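Local coordinates for putative cathepsin d (Ixodes ricinus, PDB 5N7Q), which probably cleaves proteins as an aspartic endopeptidase of the pepsin-like A1 family and binds the inhibitor pepstatin A, at residues L13-Y18 and R162-K167. Numbering follows the deposited sequence. Where two conformers were deposited one is given.
Sequences LLDVVY and RDPSSK. Unlike the reference sequence in segment 13-18: Val17 (reference Glu).
Arg162 NH1 donates to two acceptors of the 13-18 segment: Asp15 O at 2.8 Å and Tyr18 OH at 3.0 Å. Both acceptors are tilted some 20° from the guanidinium plane. A water extends the grip, donating to Asp15 O and accepting from Arg162 NH2, which probably helps to fix the rotation of the guanidinium. Bends at chi2 and chi3 fold the arginine chain back, bringing one guanidinium face against the Asp15 carboxylate. The two flat groups stack, their planes 10° apart, and Asp15 CG lies 3.6 Å above the guanidinium plane of Arg162, over its centre. The long salt bridge from Asp15 OD2 to Arg162 NE, 3.8 Å, is therefore purely electrostatic, since no N-H points at the oxygen. Asp15 OD2 also approaches Arg162 O to 2.6 Å.

The segments belong to the pepsin-like fold: residues 14-16 connect antiparallel strands 6-13 and 17-24, with Val16 and Val17 facing Leu13 in a classic beta bulge, while 162-167 lies in the loop joining strands 155-160 and 170-174. Tyr18 OH is also hydrogen-bonded to Asn161 O, and Asp316 of helix 316-319 touches both Tyr18 and Arg162.

Further out, Pro164 CG packs 3.5 Å from Asp15 OD1. Pro164 occupies the type I turn from Asp163 to Ser166, where Asp163 OD1 accepts from Ser165 N in an Asx turn and from Ser165 OG.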
loop_
_atom_site.group_PDB
_atom_site.type_symbol
_atom_site.label_atom_id
_atom_site.label_comp_id
_atom_site.label_asym_id
_atom_site.label_seq_id
_atom_site.Cartn_x
_atom_site.Cartn_y
_atom_site.Cartn_z
ATOM N N LEU A 13 -5.946 6.511 8.841
ATOM C CA LEU A 13 -5.347 6.847 10.135
ATOM C C LEU A 13 -4.069 7.663 9.888
ATOM O O LEU A 13 -3.071 7.121 9.409
ATOM C CB LEU A 13 -5.037 5.576 10.912
ATOM C CG LEU A 13 -4.333 5.862 12.243
ATOM C CD1 LEU A 13 -5.271 6.521 13.240
ATOM C CD2 LEU A 13 -3.776 4.557 12.783
ATOM N N LEU A 14 -4.143 8.969 10.199
ATOM C CA LEU A 14 -2.999 9.884 10.280
ATOM C C LEU A 14 -2.216 9.980 8.967
ATOM O O LEU A 14 -1.045 10.309 8.993
ATOM C CB LEU A 14 -2.069 9.478 11.437
ATOM C CG LEU A 14 -2.679 9.531 12.852
ATOM C CD1 LEU A 14 -1.739 8.844 13.821
ATOM C CD2 LEU A 14 -2.960 10.928 13.326
ATOM N N ASP A 15 -2.857 9.652 7.830
ATOM C CA ASP A 15 -2.160 9.606 6.521
ATOM C C ASP A 15 -1.063 8.538 6.469
ATOM O O ASP A 15 -0.295 8.501 5.502
ATOM C CB ASP A 15 -1.564 11.004 6.133
ATOM C CG ASP A 15 -2.471 11.849 5.287
ATOM O OD1 ASP A 15 -3.614 11.460 4.998
ATOM O OD2 ASP A 15 -2.003 12.953 4.854
ATOM N N VAL A 16 -0.992 7.635 7.447
ATOM C CA VAL A 16 0.081 6.617 7.453
ATOM C C VAL A 16 -0.388 5.230 7.066
ATOM O O VAL A 16 0.367 4.480 6.457
ATOM C CB VAL A 16 0.889 6.554 8.760
ATOM C CG1 VAL A 16 1.564 7.873 8.996
ATOM C CG2 VAL A 16 0.065 6.171 9.962
ATOM N N VAL A 17 -1.617 4.864 7.428
ATOM C CA VAL A 17 -2.188 3.590 6.992
ATOM C C VAL A 17 -3.658 3.760 6.647
ATOM O O VAL A 17 -4.377 4.568 7.257
ATOM C CB VAL A 17 -2.019 2.473 8.052
ATOM C CG1 VAL A 17 -0.555 2.101 8.284
ATOM C CG2 VAL A 17 -2.623 2.871 9.371
ATOM N N TYR A 18 -4.099 2.937 5.705
ATOM C CA TYR A 18 -5.476 2.886 5.238
ATOM C C TYR A 18 -5.951 1.451 5.375
ATOM O O TYR A 18 -5.196 0.515 5.121
ATOM C CB TYR A 18 -5.558 3.367 3.786
ATOM C CG TYR A 18 -5.136 4.802 3.583
ATOM C CD1 TYR A 18 -3.786 5.154 3.540
ATOM C CD2 TYR A 18 -6.087 5.798 3.400
ATOM C CE1 TYR A 18 -3.416 6.486 3.365
ATOM C CE2 TYR A 18 -5.708 7.123 3.212
ATOM C CZ TYR A 18 -4.382 7.440 3.190
ATOM O OH TYR A 18 -3.993 8.748 3.008
ATOM N N ARG A 162 -5.779 12.289 1.319
ATOM C CA ARG A 162 -4.606 12.762 2.067
ATOM C C ARG A 162 -4.892 13.792 3.152
ATOM O O ARG A 162 -3.964 14.335 3.773
ATOM C CB ARG A 162 -3.518 13.211 1.100
ATOM C CG ARG A 162 -3.059 12.099 0.160
ATOM C CD ARG A 162 -2.396 10.940 0.886
ATOM N NE ARG A 162 -1.133 11.305 1.526
ATOM C CZ ARG A 162 -0.508 10.565 2.445
ATOM N NH1 ARG A 162 -1.072 9.467 2.944
ATOM N NH2 ARG A 162 0.673 10.977 2.923
ATOM N N ASP A 163 -6.187 14.046 3.382
ATOM C CA ASP A 163 -6.647 14.867 4.508
ATOM C C ASP A 163 -7.305 13.971 5.553
ATOM O O ASP A 163 -8.456 13.553 5.374
ATOM C CB ASP A 163 -7.613 15.938 4.048
ATOM C CG ASP A 163 -8.079 16.822 5.168
ATOM O OD1 ASP A 163 -7.633 16.628 6.322
ATOM O OD2 ASP A 163 -8.872 17.737 4.831
ATOM N N PRO A 164 -6.565 13.633 6.634
ATOM C CA PRO A 164 -7.169 12.743 7.650
ATOM C C PRO A 164 -8.367 13.329 8.391
ATOM O O PRO A 164 -9.111 12.594 9.032
ATOM C CB PRO A 164 -6.022 12.479 8.623
ATOM C CG PRO A 164 -4.796 12.884 7.911
ATOM C CD PRO A 164 -5.181 13.977 6.973
ATOM N N SER A 165 -8.577 14.637 8.259
ATOM C CA SER A 165 -9.735 15.291 8.893
ATOM C C SER A 165 -10.994 15.128 8.067
ATOM O O SER A 165 -12.088 15.397 8.529
ATOM C CB SER A 165 -9.441 16.778 9.130
ATOM O OG SER A 165 -9.597 17.545 7.958
ATOM N N SER A 166 -10.845 14.679 6.832
ATOM C CA SER A 166 -11.965 14.434 5.960
ATOM C C SER A 166 -12.634 13.092 6.297
ATOM O O SER A 166 -11.982 12.156 6.787
ATOM C CB SER A 166 -11.420 14.496 4.534
ATOM O OG SER A 166 -12.439 14.569 3.594
ATOM N N LYS A 167 -13.937 12.995 6.050
ATOM C CA LYS A 167 -14.726 11.858 6.496
ATOM C C LYS A 167 -14.423 10.527 5.799
ATOM O O LYS A 167 -14.478 9.459 6.435
ATOM C CB LYS A 167 -16.212 12.192 6.311
ATOM C CG LYS A 167 -17.168 11.166 6.841
ATOM C CD LYS A 167 -17.216 11.137 8.348
ATOM C CE LYS A 167 -18.538 10.536 8.818
ATOM N NZ LYS A 167 -18.654 10.563 10.296
HETATM O O HOH W 1 2.144 8.983 4.397
#